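Local coordinates for RNA-binding protein RO60 (Deinococcus radiodurans, PDB 2NVO) that binds several small RNAs that accumulate during recovery from ultraviolet irradiation and contributes to the bacterium's resistance to that irradiation, at residues A[121-126]-A[137-142]; A[260-265]-A[278-283]; A[378-383]-A[495-500]; A[477-482]-A[488-493]. All coordinates share one frame; numbering follows the deposited sequence.

In the fold
Contacts 1 and 2 each join two helices of the TROVE horseshoe, while contacts 3 and 4 belong to the VWFA-like domain that closes it into a ring. Contact 1 comes first along the chain, then contact 2, and their centres are about 38 Å apart. Contact 4 is nested inside the long loop closed by contact 3. Contact 4 uses the start of strand 491-496 and contact 3 its end, and their centres are about 26 Å apart. Contact 2 lies about 29 Å from contact 3 and about 50 Å from contact 4, centre to centre. Together the two domains surround the positively charged central cavity, which binds single-stranded RNA.

Contact 1 of 4, residues A[121-126]-A[137-142]; sequences AAWDAL and LHFLAF
The F139 ring takes L126 on one face and meets W123 at its edge. L126 CD1 stands over the centre of the phenyl ring, 3.5 Å from its centroid and 12° off the normal. This is a clear CH-pi contact. The second methyl sits nearer the rim, with L126 CD2 3.7 Å from F139 CE2. W123 CH2 lies at the phenyl edge, close to the ring plane. The phenyl edge is in turn directed toward the face of the six-membered ring of W123. The aromatic pair is an offset edge-to-face stack, with centroids 5.6 Å apart and planes at 75°. Its closest atoms are W123 CZ3 and F139 CE2, at 3.8 Å.

The two segments lie on helices 116-129 and 133-143, which follow one another in the TROVE domain, a horseshoe of HEAT-like helical repeats. The contact is buried between them. L126 and F139 approach from opposite directions. With CG anti to the backbone N (chi1 162°), the F139 ring points across to helix 116-129. L126 has the same kind of first torsion, and this brings both of its methyls to the phenyl ring. Only the far end of the W123 indole, CZ3 and CH2, reaches F139.

Other helices complete the surroundings. W123 also touches T153 and V157 of helix 151-163, and L126 touches V160 of the same helix. On helix 100-112, W123 meets A110 and L126 meets L106.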
loop_
_atom_site.group_PDB
_atom_site.type_symbol
_atom_site.label_atom_id
_atom_site.label_comp_id
_atom_site.label_asym_id
_atom_site.label_seq_id
_atom_site.Cartn_x
_atom_site.Cartn_y
_atom_site.Cartn_z
ATOM N N ALA A 121 2.477 -26.836 11.160
ATOM C CA ALA A 121 1.301 -25.999 10.949
ATOM C C ALA A 121 1.665 -24.730 10.171
ATOM O O ALA A 121 0.901 -24.273 9.318
ATOM C CB ALA A 121 0.655 -25.650 12.281
ATOM N N ALA A 122 2.836 -24.169 10.464
ATOM C CA ALA A 122 3.331 -23.022 9.706
ATOM C C ALA A 122 3.471 -23.391 8.233
ATOM O O ALA A 122 2.928 -22.718 7.362
ATOM C CB ALA A 122 4.645 -22.532 10.275
ATOM N N TRP A 123 4.178 -24.482 7.956
ATOM C CA TRP A 123 4.287 -24.977 6.588
ATOM C C TRP A 123 2.934 -25.177 5.919
ATOM O O TRP A 123 2.750 -24.775 4.770
ATOM C CB TRP A 123 5.106 -26.262 6.533
ATOM C CG TRP A 123 6.574 -26.028 6.679
ATOM C CD1 TRP A 123 7.358 -26.343 7.754
ATOM C CD2 TRP A 123 7.439 -25.410 5.719
ATOM N NE1 TRP A 123 8.662 -25.970 7.515
ATOM C CE2 TRP A 123 8.735 -25.393 6.272
ATOM C CE3 TRP A 123 7.243 -24.880 4.440
ATOM C CZ2 TRP A 123 9.829 -24.867 5.594
ATOM C CZ3 TRP A 123 8.334 -24.358 3.768
ATOM C CH2 TRP A 123 9.605 -24.354 4.346
ATOM N N ASP A 124 1.985 -25.776 6.635
ATOM C CA ASP A 124 0.659 -26.024 6.069
ATOM C C ASP A 124 -0.056 -24.727 5.674
ATOM O O ASP A 124 -0.900 -24.726 4.776
ATOM C CB ASP A 124 -0.219 -26.816 7.045
ATOM C CG ASP A 124 0.150 -28.296 7.105
ATOM O OD1 ASP A 124 0.818 -28.799 6.167
ATOM O OD2 ASP A 124 -0.236 -28.955 8.099
ATOM N N ALA A 125 0.288 -23.630 6.342
ATOM C CA ALA A 125 -0.301 -22.326 6.035
ATOM C C ALA A 125 0.421 -21.588 4.903
ATOM O O ALA A 125 -0.127 -20.644 4.340
ATOM C CB ALA A 125 -0.349 -21.458 7.277
ATOM N N LEU A 126 1.636 -22.016 4.562
ATOM C CA LEU A 126 2.404 -21.319 3.529
ATOM C C LEU A 126 1.632 -21.060 2.228
ATOM O O LEU A 126 1.689 -19.960 1.682
ATOM C CB LEU A 126 3.730 -22.031 3.234
ATOM C CG LEU A 126 4.656 -21.238 2.309
ATOM C CD1 LEU A 126 5.021 -19.882 2.937
ATOM C CD2 LEU A 126 5.913 -22.013 1.977
ATOM N N LEU A 137 8.979 -16.553 -2.948
ATOM C CA LEU A 137 10.428 -16.385 -3.076
ATOM C C LEU A 137 10.953 -15.506 -1.952
ATOM O O LEU A 137 12.097 -15.647 -1.522
ATOM C CB LEU A 137 10.799 -15.813 -4.437
ATOM C CG LEU A 137 10.346 -16.726 -5.579
ATOM C CD1 LEU A 137 10.707 -16.124 -6.923
ATOM C CD2 LEU A 137 10.886 -18.169 -5.428
ATOM N N HIS A 138 10.097 -14.606 -1.478
ATOM C CA HIS A 138 10.439 -13.698 -0.391
ATOM C C HIS A 138 10.463 -14.477 0.918
ATOM O O HIS A 138 11.344 -14.300 1.757
ATOM C CB HIS A 138 9.418 -12.559 -0.341
ATOM C CG HIS A 138 9.862 -11.380 0.466
ATOM N ND1 HIS A 138 9.001 -10.369 0.834
ATOM C CD2 HIS A 138 11.067 -11.058 0.990
ATOM C CE1 HIS A 138 9.661 -9.468 1.544
ATOM N NE2 HIS A 138 10.918 -9.864 1.651
ATOM N N PHE A 139 9.488 -15.362 1.085
ATOM C CA PHE A 139 9.444 -16.225 2.254
ATOM C C PHE A 139 10.723 -17.063 2.337
ATOM O O PHE A 139 11.319 -17.194 3.395
ATOM C CB PHE A 139 8.197 -17.118 2.190
ATOM C CG PHE A 139 8.264 -18.310 3.087
ATOM C CD1 PHE A 139 7.754 -18.253 4.366
ATOM C CD2 PHE A 139 8.855 -19.485 2.651
ATOM C CE1 PHE A 139 7.819 -19.349 5.195
ATOM C CE2 PHE A 139 8.927 -20.579 3.470
ATOM C CZ PHE A 139 8.410 -20.514 4.749
ATOM N N LEU A 140 11.149 -17.609 1.203
ATOM C CA LEU A 140 12.371 -18.415 1.128
ATOM C C LEU A 140 13.638 -17.622 1.477
ATOM O O LEU A 140 14.570 -18.155 2.080
ATOM C CB LEU A 140 12.507 -19.037 -0.264
ATOM C CG LEU A 140 11.478 -20.116 -0.618
ATOM C CD1 LEU A 140 11.689 -20.603 -2.034
ATOM C CD2 LEU A 140 11.539 -21.272 0.396
ATOM N N ALA A 141 13.679 -16.356 1.086
ATOM C CA ALA A 141 14.779 -15.477 1.482
ATOM C C ALA A 141 14.836 -15.306 3.004
ATOM O O ALA A 141 15.914 -15.201 3.572
ATOM C CB ALA A 141 14.667 -14.125 0.797
ATOM N N PHE A 142 13.675 -15.282 3.663
ATOM C CA PHE A 142 13.629 -15.216 5.128
ATOM C C PHE A 142 14.025 -16.557 5.757
ATOM O O PHE A 142 14.752 -16.606 6.752
ATOM C CB PHE A 142 12.228 -14.840 5.633
ATOM C CG PHE A 142 11.847 -13.401 5.403
ATOM C CD1 PHE A 142 12.684 -12.364 5.806
ATOM C CD2 PHE A 142 10.628 -13.084 4.812
ATOM C CE1 PHE A 142 12.319 -11.034 5.600
ATOM C CE2 PHE A 142 10.261 -11.749 4.598
ATOM C CZ PHE A 142 11.100 -10.734 4.993
#

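Contact 2 of 4, residues A[260-265]-A[278-283]; sequences EVYRAA and LGNLGR
Y262 turns one face of its ring to N280. The N280 CB lies over that face but toward its rim, 4.2 Å from the ring centroid and 25° off the normal. This is a CH-pi contact. Beyond CB the amide reaches over the hydroxyl end of the ring, with ND2 dipping toward the ring plane. The ring and amide planes are 34° apart. N280 has CG anti to the carbonyl carbon, which leads the amide along the ring to the hydroxyl.

L281 serves the base of the same tyrosine. Its CD2 packs against Y262 CB at 3.8 Å. R283, two residues after L281, comes in more loosely, with NH2 4.2 Å from Y262 CE2, oblique to the ring.

The helical segments run roughly antiparallel, at 143° between their directions, and their axes come within 9.9 Å. They belong to helices 259-266 and 271-283 of the TROVE domain, two neighbouring helices of the HEAT-like array. Y262 also touches W273 and N277, further back on helix 271-283, and L249 and V284 in loops.

The polar ends meet without bonding. Y262 OH and N280 ND2 are 3.3 Å apart, but the angle is poor. N280 ND2 instead donates to N277 OD1 within its own helix. The helix pair is therefore held here by apolar and CH-pi contacts, and the asparagine uses an amide N-H within its own helix.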
loop_
_atom_site.group_PDB
_atom_site.type_symbol
_atom_site.label_atom_id
_atom_site.label_comp_id
_atom_site.label_asym_id
_atom_site.label_seq_id
_atom_site.Cartn_x
_atom_site.Cartn_y
_atom_site.Cartn_z
ATOM N N GLU A 260 -0.043 1.164 -30.179
ATOM C CA GLU A 260 -0.897 -0.016 -30.314
ATOM C C GLU A 260 -0.773 -0.944 -29.117
ATOM O O GLU A 260 -1.713 -1.665 -28.774
ATOM C CB GLU A 260 -0.598 -0.773 -31.613
ATOM C CG GLU A 260 -0.667 0.101 -32.854
ATOM C CD GLU A 260 -1.891 1.001 -32.859
ATOM O OE1 GLU A 260 -2.972 0.546 -32.419
ATOM O OE2 GLU A 260 -1.769 2.163 -33.303
ATOM N N VAL A 261 0.396 -0.923 -28.486
ATOM C CA VAL A 261 0.632 -1.734 -27.298
ATOM C C VAL A 261 -0.136 -1.175 -26.104
ATOM O O VAL A 261 -0.710 -1.918 -25.314
ATOM C CB VAL A 261 2.138 -1.816 -26.966
ATOM C CG1 VAL A 261 2.354 -2.159 -25.501
ATOM C CG2 VAL A 261 2.820 -2.834 -27.869
ATOM N N TYR A 262 -0.153 0.146 -25.978
ATOM C CA TYR A 262 -0.879 0.771 -24.880
ATOM C C TYR A 262 -2.382 0.795 -25.135
ATOM O O TYR A 262 -3.174 0.462 -24.253
ATOM C CB TYR A 262 -0.306 2.155 -24.554
ATOM C CG TYR A 262 0.772 2.027 -23.512
ATOM C CD1 TYR A 262 0.454 1.607 -22.225
ATOM C CD2 TYR A 262 2.103 2.257 -23.819
ATOM C CE1 TYR A 262 1.417 1.455 -21.264
ATOM C CE2 TYR A 262 3.087 2.106 -22.852
ATOM C CZ TYR A 262 2.732 1.699 -21.576
ATOM O OH TYR A 262 3.683 1.534 -20.600
ATOM N N ARG A 263 -2.755 1.175 -26.350
ATOM C CA ARG A 263 -4.125 1.033 -26.819
ATOM C C ARG A 263 -4.659 -0.336 -26.404
ATOM O O ARG A 263 -5.744 -0.457 -25.832
ATOM C CB ARG A 263 -4.153 1.166 -28.341
ATOM C CG ARG A 263 -5.511 1.480 -28.929
ATOM C CD ARG A 263 -5.338 2.123 -30.285
ATOM N NE ARG A 263 -4.956 3.531 -30.188
ATOM C CZ ARG A 263 -4.260 4.172 -31.122
ATOM N NH1 ARG A 263 -3.858 3.514 -32.196
ATOM N NH2 ARG A 263 -3.943 5.455 -30.980
ATOM N N ALA A 264 -3.864 -1.364 -26.672
ATOM C CA ALA A 264 -4.263 -2.733 -26.386
ATOM C C ALA A 264 -4.369 -2.978 -24.887
ATOM O O ALA A 264 -5.242 -3.712 -24.430
ATOM C CB ALA A 264 -3.285 -3.712 -27.027
ATOM N N ALA A 265 -3.474 -2.353 -24.129
ATOM C CA ALA A 265 -3.415 -2.548 -22.680
ATOM C C ALA A 265 -4.621 -1.944 -21.952
ATOM O O ALA A 265 -5.111 -2.494 -20.968
ATOM C CB ALA A 265 -2.109 -1.975 -22.127
ATOM N N LEU A 278 -2.019 7.097 -17.363
ATOM C CA LEU A 278 -2.397 8.248 -18.167
ATOM C C LEU A 278 -1.195 8.909 -18.873
ATOM O O LEU A 278 -1.269 9.285 -20.049
ATOM C CB LEU A 278 -3.173 9.258 -17.319
ATOM C CG LEU A 278 -4.457 8.678 -16.702
ATOM C CD1 LEU A 278 -5.061 9.655 -15.715
ATOM C CD2 LEU A 278 -5.480 8.334 -17.803
ATOM N N GLY A 279 -0.087 9.065 -18.155
ATOM C CA GLY A 279 1.099 9.666 -18.744
ATOM C C GLY A 279 1.663 8.804 -19.860
ATOM O O GLY A 279 1.990 9.295 -20.944
ATOM N N ASN A 280 1.772 7.512 -19.589
ATOM C CA ASN A 280 2.200 6.541 -20.586
ATOM C C ASN A 280 1.356 6.553 -21.866
ATOM O O ASN A 280 1.817 6.110 -22.918
ATOM C CB ASN A 280 2.197 5.135 -19.977
ATOM C CG ASN A 280 3.431 4.859 -19.126
ATOM O OD1 ASN A 280 4.446 5.543 -19.251
ATOM N ND2 ASN A 280 3.351 3.849 -18.265
ATOM N N LEU A 281 0.125 7.057 -21.763
ATOM C CA LEU A 281 -0.809 7.102 -22.886
ATOM C C LEU A 281 -0.681 8.415 -23.638
ATOM O O LEU A 281 -0.868 8.473 -24.853
ATOM C CB LEU A 281 -2.242 6.928 -22.369
ATOM C CG LEU A 281 -2.534 5.518 -21.851
ATOM C CD1 LEU A 281 -3.721 5.472 -20.895
ATOM C CD2 LEU A 281 -2.756 4.582 -23.025
ATOM N N GLY A 282 -0.358 9.475 -22.912
ATOM C CA GLY A 282 -0.120 10.754 -23.539
ATOM C C GLY A 282 1.166 10.664 -24.335
ATOM O O GLY A 282 1.309 11.305 -25.382
ATOM N N ARG A 283 2.093 9.853 -23.824
ATOM C CA ARG A 283 3.437 9.741 -24.380
ATOM C C ARG A 283 3.409 8.947 -25.673
ATOM O O ARG A 283 3.807 9.453 -26.721
ATOM C CB ARG A 283 4.377 9.061 -23.380
ATOM C CG ARG A 283 5.849 9.132 -23.773
ATOM C CD ARG A 283 6.745 8.384 -22.791
ATOM N NE ARG A 283 6.712 6.935 -22.974
ATOM C CZ ARG A 283 6.299 6.082 -22.043
ATOM N NH1 ARG A 283 5.881 6.545 -20.878
ATOM N NH2 ARG A 283 6.301 4.774 -22.274
#

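Contact 3 of 4, residues A[378-383]-A[495-500]; sequences GDVAGV and VGLTAT
V380 is met by two consecutive residues of segment 495-500, L497 and T498. The segment begins as the end of strand 491-496. V495 bonds through its backbone to V462 and T464 on one neighbouring strand. G496 does the same with V515 and G517 on the other. The chain then leaves the sheet in a type I turn from G496 to A499, closed by A499 N to G496 O at 3.0 Å.

L497 is the second residue of the turn. Its CB lies 4.0 Å from V380 CG2, and its carbonyl O lies 3.8 Å from V380 CG1. L497 O also accepts a hydrogen bond from a water at 2.6 Å. The water accepts from A381 N at 2.9 Å, so it bridges the two backbones.

T498 comes next. Its CG2 is anti to the carbonyl carbon and touches V380 CG2 at 3.9 Å, the side chains crossing at about a right angle. P388 touches V380, L497 and T498.

The T498 side chain is about 8 Å from that of S374 and about 9 Å from the bound calcium ion. The contact thus joins two loops beside the MIDAS-like metal site at the C-terminal ends of the parallel strands of the VWFA-like sheet.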
loop_
_atom_site.group_PDB
_atom_site.type_symbol
_atom_site.label_atom_id
_atom_site.label_comp_id
_atom_site.label_asym_id
_atom_site.label_seq_id
_atom_site.Cartn_x
_atom_site.Cartn_y
_atom_site.Cartn_z
ATOM N N GLY A 378 7.429 20.739 -0.963
ATOM C CA GLY A 378 7.658 19.309 -0.870
ATOM C C GLY A 378 6.709 18.456 -1.711
ATOM O O GLY A 378 5.585 18.858 -2.030
ATOM N N ASP A 379 7.176 17.272 -2.069
ATOM C CA ASP A 379 6.393 16.321 -2.862
ATOM C C ASP A 379 6.078 15.113 -2.012
ATOM O O ASP A 379 6.865 14.183 -1.937
ATOM C CB ASP A 379 7.176 15.851 -4.084
ATOM C CG ASP A 379 7.499 16.976 -5.050
ATOM O OD1 ASP A 379 6.661 17.885 -5.246
ATOM O OD2 ASP A 379 8.603 16.928 -5.640
ATOM N N VAL A 380 4.920 15.124 -1.367
ATOM C CA VAL A 380 4.576 14.046 -0.459
ATOM C C VAL A 380 4.463 12.745 -1.225
ATOM O O VAL A 380 3.849 12.697 -2.310
ATOM C CB VAL A 380 3.238 14.320 0.255
ATOM C CG1 VAL A 380 2.803 13.092 1.076
ATOM C CG2 VAL A 380 3.351 15.576 1.146
ATOM N N ALA A 381 5.068 11.703 -0.662
ATOM C CA ALA A 381 5.043 10.365 -1.249
ATOM C C ALA A 381 5.672 10.343 -2.643
ATOM O O ALA A 381 5.318 9.508 -3.474
ATOM C CB ALA A 381 3.580 9.825 -1.304
ATOM N N GLY A 382 6.583 11.273 -2.895
ATOM C CA GLY A 382 7.196 11.409 -4.202
ATOM C C GLY A 382 6.254 11.882 -5.295
ATOM O O GLY A 382 6.601 11.836 -6.473
ATOM N N VAL A 383 5.062 12.351 -4.920
ATOM C CA VAL A 383 4.096 12.820 -5.907
ATOM C C VAL A 383 4.325 14.282 -6.247
ATOM O O VAL A 383 4.182 15.135 -5.394
ATOM C CB VAL A 383 2.644 12.594 -5.414
ATOM C CG1 VAL A 383 1.638 13.164 -6.420
ATOM C CG2 VAL A 383 2.414 11.101 -5.183
ATOM N N VAL A 495 1.393 12.694 11.968
ATOM C CA VAL A 495 1.800 12.451 10.602
ATOM C C VAL A 495 2.858 13.474 10.153
ATOM O O VAL A 495 2.565 14.655 10.018
ATOM C CB VAL A 495 0.591 12.519 9.653
ATOM C CG1 VAL A 495 1.041 12.117 8.212
ATOM C CG2 VAL A 495 -0.489 11.582 10.131
ATOM N N GLY A 496 4.085 13.008 9.957
ATOM C CA GLY A 496 5.111 13.822 9.324
ATOM C C GLY A 496 5.120 13.516 7.857
ATOM O O GLY A 496 5.810 12.584 7.419
ATOM N N LEU A 497 4.350 14.292 7.094
ATOM C CA LEU A 497 4.059 13.985 5.695
ATOM C C LEU A 497 5.313 13.880 4.808
ATOM O O LEU A 497 5.325 13.128 3.852
ATOM C CB LEU A 497 3.077 15.006 5.091
ATOM C CG LEU A 497 1.637 14.916 5.623
ATOM C CD1 LEU A 497 0.942 16.264 5.414
ATOM C CD2 LEU A 497 0.853 13.757 5.009
ATOM N N THR A 498 6.351 14.636 5.134
ATOM C CA THR A 498 7.623 14.543 4.405
ATOM C C THR A 498 8.786 14.206 5.343
ATOM O O THR A 498 9.933 14.468 5.014
ATOM C CB THR A 498 7.966 15.879 3.712
ATOM O OG1 THR A 498 7.949 16.932 4.689
ATOM C CG2 THR A 498 6.962 16.193 2.610
ATOM N N ALA A 499 8.479 13.635 6.506
ATOM C CA ALA A 499 9.481 13.305 7.504
ATOM C C ALA A 499 10.277 12.062 7.102
ATOM O O ALA A 499 9.787 11.205 6.381
ATOM C CB ALA A 499 8.823 13.082 8.859
ATOM N N THR A 500 11.512 11.970 7.565
ATOM C CA THR A 500 12.282 10.741 7.391
ATOM C C THR A 500 12.403 10.051 8.757
ATOM O O THR A 500 12.475 8.828 8.842
ATOM C CB THR A 500 13.684 11.012 6.773
ATOM O OG1 THR A 500 14.380 11.940 7.589
ATOM C CG2 THR A 500 13.558 11.606 5.369
HETATM O O HOH W 1 6.529 11.943 1.870
#

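Contact 4 of 4, residues A[477-482]-A[488-493]; sequences VALDQY and RAPKLI
P490 packs its ring against Y482 and L479. The closest approach is P490 CG to Y482 CD2, at 3.4 Å. The proline lies oblique to the tyrosine ring. On its other neighbour, P490 CG is 3.9 Å from L479 CD2, and the two side chains lie alongside one another, pointing opposite ways. The second methyl of L479 points further along the strand, where CD1 reaches L492 CB at 4.1 Å. The two leucine side chains meet nearly perpendicular to each other. R488 adds its backbone: its carbonyl O sits at the edge of the tyrosine ring, in the ring plane, 3.6 Å from Y482 CD2.

The torsions set these positions. Y482 has CG anti to the backbone N (chi1 -175°), and the ring leaves the helix toward the incoming chain. L479 has CG anti to the carbonyl carbon (chi1 -73°), which carries its two methyls on to P490 and L492.

Y482 OH is hydrogen-bonded to L455 O and V457 N, so the far end of the ring is held while its CD2 side meets the proline. L479 also touches I447 of helix 445-452, and F460 touches both P490 and L492.

The segments belong to helix 475-486 and strand 491-496 of a beta-alpha-beta unit that starts with strand 459-464. Strand 491-496 runs parallel between 459-464 and 512-517 in the VWFA-like sheet, and helix 475-486 packs over its beginning, next to helix 445-452.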
loop_
_atom_site.group_PDB
_atom_site.type_symbol
_atom_site.label_atom_id
_atom_site.label_comp_id
_atom_site.label_asym_id
_atom_site.label_seq_id
_atom_site.Cartn_x
_atom_site.Cartn_y
_atom_site.Cartn_z
ATOM N N VAL A 477 1.746 13.007 28.667
ATOM C CA VAL A 477 1.138 13.669 29.815
ATOM C C VAL A 477 -0.209 14.281 29.423
ATOM O O VAL A 477 -1.212 14.138 30.143
ATOM C CB VAL A 477 2.091 14.747 30.387
ATOM C CG1 VAL A 477 1.366 15.674 31.346
ATOM C CG2 VAL A 477 3.287 14.093 31.054
ATOM N N ALA A 478 -0.236 14.934 28.262
ATOM C CA ALA A 478 -1.478 15.480 27.720
ATOM C C ALA A 478 -2.579 14.434 27.628
ATOM O O ALA A 478 -3.699 14.674 28.059
ATOM C CB ALA A 478 -1.241 16.138 26.343
ATOM N N LEU A 479 -2.266 13.278 27.051
ATOM C CA LEU A 479 -3.266 12.234 26.884
ATOM C C LEU A 479 -3.777 11.694 28.227
ATOM O O LEU A 479 -4.970 11.400 28.367
ATOM C CB LEU A 479 -2.720 11.091 26.036
ATOM C CG LEU A 479 -2.568 11.400 24.537
ATOM C CD1 LEU A 479 -1.670 10.366 23.877
ATOM C CD2 LEU A 479 -3.945 11.432 23.880
ATOM N N ASP A 480 -2.865 11.540 29.182
ATOM C CA ASP A 480 -3.226 11.156 30.547
ATOM C C ASP A 480 -4.185 12.159 31.175
ATOM O O ASP A 480 -5.209 11.773 31.726
ATOM C CB ASP A 480 -1.977 11.035 31.419
ATOM C CG ASP A 480 -1.064 9.906 30.977
ATOM O OD1 ASP A 480 -1.555 8.971 30.309
ATOM O OD2 ASP A 480 0.137 9.947 31.296
ATOM N N GLN A 481 -3.836 13.439 31.091
ATOM C CA GLN A 481 -4.674 14.510 31.614
ATOM C C GLN A 481 -6.065 14.538 30.991
ATOM O O GLN A 481 -7.049 14.795 31.686
ATOM C CB GLN A 481 -3.979 15.868 31.490
ATOM C CG GLN A 481 -2.809 16.027 32.443
ATOM C CD GLN A 481 -2.076 17.347 32.276
ATOM O OE1 GLN A 481 -2.516 18.233 31.543
ATOM N NE2 GLN A 481 -0.947 17.481 32.957
ATOM N N TYR A 482 -6.158 14.249 29.695
ATOM C CA TYR A 482 -7.456 14.207 29.024
ATOM C C TYR A 482 -8.300 13.075 29.602
ATOM O O TYR A 482 -9.459 13.270 29.951
ATOM C CB TYR A 482 -7.296 14.006 27.509
ATOM C CG TYR A 482 -8.606 14.078 26.749
ATOM C CD1 TYR A 482 -9.007 15.242 26.108
ATOM C CD2 TYR A 482 -9.439 12.979 26.684
ATOM C CE1 TYR A 482 -10.229 15.294 25.412
ATOM C CE2 TYR A 482 -10.634 13.018 26.002
ATOM C CZ TYR A 482 -11.030 14.171 25.374
ATOM O OH TYR A 482 -12.237 14.166 24.714
ATOM N N ARG A 488 -12.385 9.280 29.273
ATOM C CA ARG A 488 -12.129 8.478 28.079
ATOM C C ARG A 488 -10.650 8.597 27.714
ATOM O O ARG A 488 -10.029 9.646 27.920
ATOM C CB ARG A 488 -12.963 8.987 26.900
ATOM C CG ARG A 488 -14.210 8.185 26.588
ATOM C CD ARG A 488 -15.112 8.149 27.789
ATOM N NE ARG A 488 -16.343 7.384 27.595
ATOM C CZ ARG A 488 -17.090 6.965 28.610
ATOM N NH1 ARG A 488 -16.694 7.220 29.853
ATOM N NH2 ARG A 488 -18.215 6.288 28.396
ATOM N N ALA A 489 -10.086 7.529 27.168
ATOM C CA ALA A 489 -8.717 7.576 26.680
ATOM C C ALA A 489 -8.666 7.687 25.147
ATOM O O ALA A 489 -8.958 6.728 24.429
ATOM C CB ALA A 489 -7.924 6.368 27.174
ATOM N N PRO A 490 -8.286 8.866 24.635
ATOM C CA PRO A 490 -8.314 8.982 23.176
ATOM C C PRO A 490 -6.999 8.449 22.585
ATOM O O PRO A 490 -6.128 7.963 23.321
ATOM C CB PRO A 490 -8.399 10.492 22.953
ATOM C CG PRO A 490 -7.861 11.128 24.251
ATOM C CD PRO A 490 -7.615 10.015 25.255
ATOM N N LYS A 491 -6.847 8.560 21.272
ATOM C CA LYS A 491 -5.596 8.178 20.624
ATOM C C LYS A 491 -4.997 9.393 19.923
ATOM O O LYS A 491 -5.699 10.345 19.608
ATOM C CB LYS A 491 -5.832 7.057 19.611
ATOM C CG LYS A 491 -6.229 5.718 20.229
ATOM C CD LYS A 491 -6.474 4.689 19.147
ATOM C CE LYS A 491 -6.663 3.293 19.716
ATOM N NZ LYS A 491 -7.872 3.241 20.554
ATOM N N LEU A 492 -3.699 9.344 19.666
ATOM C CA LEU A 492 -3.032 10.429 18.944
ATOM C C LEU A 492 -2.247 9.849 17.765
ATOM O O LEU A 492 -1.493 8.891 17.934
ATOM C CB LEU A 492 -2.067 11.164 19.877
ATOM C CG LEU A 492 -1.093 12.111 19.165
ATOM C CD1 LEU A 492 -1.871 13.253 18.504
ATOM C CD2 LEU A 492 -0.024 12.637 20.144
ATOM N N ILE A 493 -2.435 10.423 16.581
ATOM C CA ILE A 493 -1.637 10.052 15.408
ATOM C C ILE A 493 -0.891 11.318 15.009
ATOM O O ILE A 493 -1.498 12.369 14.882
ATOM C CB ILE A 493 -2.513 9.619 14.205
ATOM C CG1 ILE A 493 -3.472 8.465 14.582
ATOM C CG2 ILE A 493 -1.628 9.235 12.994
ATOM C CD1 ILE A 493 -4.474 8.111 13.510
#